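Local atomic coordinates of Ketoacyl_synth_N domain-containing protein (Photorhabdus luminescens subsp. laumondii, PDB entry 6SMO), a protein that probably takes part in polyketide chain building as a beta-ketoacyl synthase-family protein, holding a pentaketo dodecanal ligand in a pocket and pairing with a second ketoacyl synthase-type chain. Residues R47-F52 with F218-A223; T245-Y250 with C364-S369. All coordinates share one frame; numbering follows the deposited sequence.

Interaction 1 of 2, residues R47-F52 with F218-A223; sequences RTLSDF and FSEGAA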
loop_
_atom_site.group_PDB
_atom_site.type_symbol
_atom_site.label_atom_id
_atom_site.label_comp_id
_atom_site.label_asym_id
_atom_site.label_seq_id
_atom_site.Cartn_x
_atom_site.Cartn_y
_atom_site.Cartn_z
ATOM N N ARG C 47 -10.315 2.807 23.479
ATOM C CA ARG C 47 -11.323 3.895 23.593
ATOM C C ARG C 47 -12.023 4.077 22.241
ATOM O O ARG C 47 -11.332 4.427 21.262
ATOM C CB ARG C 47 -10.662 5.200 24.044
ATOM C CG ARG C 47 -10.151 5.176 25.477
ATOM C CD ARG C 47 -9.467 6.477 25.850
ATOM N NE ARG C 47 -10.394 7.601 25.865
ATOM C CZ ARG C 47 -10.046 8.880 25.995
ATOM N NH1 ARG C 47 -10.979 9.817 25.996
ATOM N NH2 ARG C 47 -8.775 9.223 26.122
ATOM N N THR C 48 -13.338 3.846 22.199
ATOM C CA THR C 48 -14.204 4.015 21.001
ATOM C C THR C 48 -14.593 5.491 20.862
ATOM O O THR C 48 -14.361 6.254 21.820
ATOM C CB THR C 48 -15.449 3.123 21.088
ATOM O OG1 THR C 48 -16.156 3.454 22.284
ATOM C CG2 THR C 48 -15.116 1.648 21.085
ATOM N N LEU C 49 -15.161 5.869 19.711
ATOM C CA LEU C 49 -15.721 7.225 19.460
ATOM C C LEU C 49 -17.080 7.336 20.163
ATOM O O LEU C 49 -17.793 6.315 20.231
ATOM C CB LEU C 49 -15.869 7.456 17.953
ATOM C CG LEU C 49 -14.585 7.376 17.129
ATOM C CD1 LEU C 49 -14.895 7.540 15.650
ATOM C CD2 LEU C 49 -13.570 8.417 17.574
ATOM N N SER C 50 -17.412 8.532 20.660
ATOM C CA SER C 50 -18.689 8.856 21.351
ATOM C C SER C 50 -19.551 9.751 20.452
ATOM O O SER C 50 -19.016 10.748 19.925
ATOM C CB SER C 50 -18.431 9.506 22.684
ATOM O OG SER C 50 -17.746 8.619 23.556
ATOM N N ASP C 51 -20.831 9.396 20.288
ATOM C CA ASP C 51 -21.849 10.170 19.526
ATOM C C ASP C 51 -21.378 10.357 18.078
ATOM O O ASP C 51 -21.476 11.491 17.567
ATOM C CB ASP C 51 -22.136 11.516 20.200
ATOM C CG ASP C 51 -22.613 11.400 21.638
ATOM O OD1 ASP C 51 -23.321 10.420 21.945
ATOM O OD2 ASP C 51 -22.275 12.294 22.439
ATOM N N PHE C 52 -20.889 9.284 17.446
ATOM C CA PHE C 52 -20.416 9.270 16.035
ATOM C C PHE C 52 -21.236 8.264 15.220
ATOM O O PHE C 52 -21.470 7.138 15.702
ATOM C CB PHE C 52 -18.925 8.928 15.952
ATOM C CG PHE C 52 -18.382 8.904 14.545
ATOM C CD1 PHE C 52 -18.049 10.082 13.893
ATOM C CD2 PHE C 52 -18.223 7.706 13.863
ATOM C CE1 PHE C 52 -17.559 10.061 12.596
ATOM C CE2 PHE C 52 -17.733 7.687 12.566
ATOM C CZ PHE C 52 -17.402 8.864 11.935
ATOM N N PHE C 218 -5.288 2.857 24.506
ATOM C CA PHE C 218 -5.310 3.029 23.029
ATOM C C PHE C 218 -6.602 3.743 22.623
ATOM O O PHE C 218 -7.614 3.621 23.345
ATOM C CB PHE C 218 -5.205 1.679 22.316
ATOM C CG PHE C 218 -4.010 0.847 22.706
ATOM C CD1 PHE C 218 -2.813 0.956 22.016
ATOM C CD2 PHE C 218 -4.083 -0.049 23.762
ATOM C CE1 PHE C 218 -1.715 0.191 22.374
ATOM C CE2 PHE C 218 -2.984 -0.815 24.120
ATOM C CZ PHE C 218 -1.802 -0.695 23.425
ATOM N N SER C 219 -6.561 4.474 21.510
ATOM C CA SER C 219 -7.749 5.185 20.979
ATOM C C SER C 219 -7.770 5.058 19.457
ATOM O O SER C 219 -6.717 5.178 18.841
ATOM C CB SER C 219 -7.741 6.622 21.373
ATOM O OG SER C 219 -7.719 6.758 22.778
ATOM N N GLU C 220 -8.947 4.842 18.882
ATOM C CA GLU C 220 -9.083 4.751 17.409
ATOM C C GLU C 220 -9.554 6.101 16.870
ATOM O O GLU C 220 -9.842 6.997 17.655
ATOM C CB GLU C 220 -10.073 3.651 17.038
ATOM C CG GLU C 220 -11.476 3.899 17.549
ATOM C CD GLU C 220 -12.447 2.791 17.197
ATOM O OE1 GLU C 220 -13.666 3.023 17.232
ATOM O OE2 GLU C 220 -11.981 1.687 16.914
ATOM N N GLY C 221 -9.601 6.227 15.553
ATOM C CA GLY C 221 -10.061 7.462 14.889
ATOM C C GLY C 221 -9.235 7.777 13.657
ATOM O O GLY C 221 -8.692 6.832 13.050
ATOM N N ALA C 222 -9.140 9.061 13.301
ATOM C CA ALA C 222 -8.439 9.551 12.092
ATOM C C ALA C 222 -8.040 11.021 12.266
ATOM O O ALA C 222 -8.681 11.728 13.069
ATOM C CB ALA C 222 -9.318 9.362 10.881
ATOM N N ALA C 223 -7.009 11.442 11.532
ATOM C CA ALA C 223 -6.480 12.824 11.486
ATOM C C ALA C 223 -5.879 13.070 10.098
ATOM O O ALA C 223 -5.066 12.235 9.657
ATOM C CB ALA C 223 -5.457 13.018 12.578
#
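A one-residue parallel beta bridge, Arg47 beside Ser219, joins the end of the short strand 46-47 to the start of strand 218-229. Arg47 N donates an almost straight bond (170°) to Phe218 O at 2.8 Å, and Glu220 N returns a weaker one to Arg47 O at 3.4 Å. Beyond this exchange the backbones diverge, and side chains bridge the gap.

Arg47 lays its aliphatic part alongside Ser219: CB is 3.6 Å and CD 3.5 Å from Ser219 OG. A bend at chi3 (66°) then turns the chain, and the guanidinium lies oblique to that hydroxyl while forming salt bridges to Asp16 and Asp311. The two carboxylates probably balance its charge, while the methylenes pack along Ser219.

Glu220 departs differently. Its CG, set between the backbone N and carbonyl carbon, passes Arg47 O, and the extended chain carries OE1 to 3.9 Å from Thr48 CA. Ser190 OG holds OE2, with weaker bonds from Leu189 N to OE2 and from Tyr72 OH to OE1, which should fix the buried carboxylate. Leu49 closes the contact by bringing CD2 to 4.0 Å from Glu220 O. With Glu220 breaking the strand before Gly221 resumes it, this is a short parallel pairing beside a break in strand 218-229, within the mixed sheet of the ketoacyl synthase N-terminal domain.

Interaction 2 of 2, residues T245-Y250 with C364-S369; sequences TGFVDY and CALSFS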
loop_
_atom_site.group_PDB
_atom_site.type_symbol
_atom_site.label_atom_id
_atom_site.label_comp_id
_atom_site.label_asym_id
_atom_site.label_seq_id
_atom_site.Cartn_x
_atom_site.Cartn_y
_atom_site.Cartn_z
ATOM N N THR C 245 8.140 23.269 7.439
ATOM C CA THR C 245 9.514 23.797 7.216
ATOM C C THR C 245 10.521 22.651 7.057
ATOM O O THR C 245 11.487 22.837 6.292
ATOM C CB THR C 245 9.916 24.750 8.349
ATOM O OG1 THR C 245 9.443 24.205 9.582
ATOM C CG2 THR C 245 9.358 26.144 8.162
ATOM N N GLY C 246 10.311 21.520 7.742
ATOM C CA GLY C 246 11.269 20.395 7.764
ATOM C C GLY C 246 10.603 19.055 8.026
ATOM O O GLY C 246 9.539 19.032 8.677
ATOM N N PHE C 247 11.221 17.977 7.530
ATOM C CA PHE C 247 10.809 16.564 7.738
ATOM C C PHE C 247 12.055 15.702 7.976
ATOM O O PHE C 247 13.052 15.863 7.242
ATOM C CB PHE C 247 10.002 16.052 6.543
ATOM C CG PHE C 247 9.697 14.576 6.578
ATOM C CD1 PHE C 247 9.075 14.008 7.680
ATOM C CD2 PHE C 247 10.027 13.753 5.512
ATOM C CE1 PHE C 247 8.794 12.650 7.716
ATOM C CE2 PHE C 247 9.744 12.395 5.548
ATOM C CZ PHE C 247 9.125 11.847 6.649
ATOM N N VAL C 248 11.985 14.814 8.973
ATOM C CA VAL C 248 13.083 13.892 9.391
ATOM C C VAL C 248 12.540 12.458 9.365
ATOM O O VAL C 248 11.445 12.236 9.917
ATOM C CB VAL C 248 13.621 14.281 10.782
ATOM C CG1 VAL C 248 14.456 13.181 11.418
ATOM C CG2 VAL C 248 14.409 15.582 10.729
ATOM N N ASP C 249 13.278 11.534 8.740
ATOM C CA ASP C 249 12.905 10.099 8.609
ATOM C C ASP C 249 14.184 9.254 8.607
ATOM O O ASP C 249 14.795 9.107 7.530
ATOM C CB ASP C 249 12.060 9.863 7.353
ATOM C CG ASP C 249 11.441 8.476 7.262
ATOM O OD1 ASP C 249 11.412 7.773 8.293
ATOM O OD2 ASP C 249 10.987 8.112 6.160
ATOM N N TYR C 250 14.567 8.731 9.777
ATOM C CA TYR C 250 15.785 7.903 9.988
ATOM C C TYR C 250 15.427 6.660 10.809
ATOM O O TYR C 250 14.272 6.537 11.265
ATOM C CB TYR C 250 16.883 8.730 10.660
ATOM C CG TYR C 250 17.482 9.796 9.778
ATOM C CD1 TYR C 250 18.550 9.522 8.940
ATOM C CD2 TYR C 250 16.971 11.084 9.774
ATOM C CE1 TYR C 250 19.100 10.499 8.125
ATOM C CE2 TYR C 250 17.507 12.073 8.966
ATOM C CZ TYR C 250 18.576 11.781 8.138
ATOM O OH TYR C 250 19.108 12.751 7.340
ATOM N N CYS C 364 11.336 9.568 13.417
ATOM C CA CYS C 364 10.579 10.472 12.512
ATOM C C CYS C 364 10.204 11.754 13.262
ATOM O O CYS C 364 9.863 11.662 14.457
ATOM C CB CYS C 364 9.332 9.781 11.976
ATOM S SG CYS C 364 9.701 8.295 11.005
ATOM N N ALA C 365 10.272 12.902 12.584
ATOM C CA ALA C 365 9.927 14.228 13.148
ATOM C C ALA C 365 9.477 15.181 12.034
ATOM O O ALA C 365 10.045 15.114 10.925
ATOM C CB ALA C 365 11.103 14.787 13.909
ATOM N N LEU C 366 8.490 16.030 12.340
ATOM C CA LEU C 366 7.947 17.084 11.441
ATOM C C LEU C 366 8.125 18.451 12.109
ATOM O O LEU C 366 8.024 18.520 13.351
ATOM C CB LEU C 366 6.467 16.793 11.166
ATOM C CG LEU C 366 6.190 15.661 10.178
ATOM C CD1 LEU C 366 4.766 15.149 10.326
ATOM C CD2 LEU C 366 6.450 16.111 8.749
ATOM N N SER C 367 8.379 19.490 11.306
ATOM C CA SER C 367 8.574 20.896 11.748
ATOM C C SER C 367 7.504 21.791 11.112
ATOM O O SER C 367 7.427 21.824 9.869
ATOM C CB SER C 367 9.962 21.377 11.410
ATOM O OG SER C 367 10.130 22.739 11.773
ATOM N N PHE C 368 6.713 22.479 11.944
ATOM C CA PHE C 368 5.662 23.447 11.532
ATOM C C PHE C 368 6.006 24.830 12.098
ATOM O O PHE C 368 6.344 24.913 13.295
ATOM C CB PHE C 368 4.283 22.973 11.996
ATOM C CG PHE C 368 3.833 21.677 11.374
ATOM C CD1 PHE C 368 3.170 21.667 10.155
ATOM C CD2 PHE C 368 4.081 20.465 12.000
ATOM C CE1 PHE C 368 2.761 20.473 9.580
ATOM C CE2 PHE C 368 3.671 19.272 11.423
ATOM C CZ PHE C 368 3.013 19.278 10.214
ATOM N N SER C 369 5.921 25.870 11.262
ATOM C CA SER C 369 6.288 27.274 11.588
ATOM C C SER C 369 5.105 28.210 11.313
ATOM O O SER C 369 4.356 27.949 10.352
ATOM C CB SER C 369 7.514 27.697 10.824
ATOM O OG SER C 369 8.620 26.872 11.154
#
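Thr245 and Gly246 both face Ser367, forming a classic beta bulge in the antiparallel pairing of strands 242-251 and 362-369, whose short axes run 4.7 Å apart. Thr245 N donates to Ser367 O, and Ser367 N to Gly246 O, so one residue faces two. Along the Thr245 side chain, CB comes first, 3.7 Å from Ser369 OG. The two branches then part. OG1, placed between the backbone N and the carbonyl carbon (chi1 40°), meets Ser367 OG at 2.7 Å and Ser369 OG at 3.2 Å; in both hydroxyl pairs the donor may be either partner. The methyl CG2 runs along Ser369, 3.6 Å from its CB. Ser367 OG has a further weak bond from Gln351 NE2 on strand 351-356.

Past the bulge, toward Asp249, the strands settle into regular register. Val248 and Ala365 form a hydrogen-bonded pair, with Val248 N to Ala365 O at 2.8 Å, the donor lying close to the line of that carbonyl. On the same face as this pair, Val248 CB packs on Ala365 CB. The other face carries Phe247, whose CD1 meets Leu366 CD2 obliquely, and Asp249, whose OD1 lies 3.2 Å from Cys364 SG. The carboxylate takes hydrogen bonds from Tyr168 OH and Gln164 NE2 of this chain and Ser183 OG of the PKS_KS domain-containing chain.

A hydroxyl cluster thus links the strands at the bulge, apolar contacts fill the middle, and the buried acid, with several polar partners that could stabilise a carboxylate, ties the pairing to the subunit interface.

Overall arrangement
Interactions 1 and 2 lie on opposite sides of the chain's centre, with their own centres 26 Å apart and their nearest atoms about 10 Å apart. They do not touch, but one mixed sheet joins them: strand 5-13 pairs antiparallel with both 218-229 of interaction 1 and 242-251 of interaction 2. Helix 319-329 also reaches both, packing on Ala223 and on Leu366 and Phe368. Interaction 1 stays within the chain, whereas interaction 2 touches the PKS_KS domain-containing chain through Asp249 and Tyr250. The pentaketo dodecanal pocket is lined by Val129, Ala130, Trp133 and Phe134, none of which belongs to either contact.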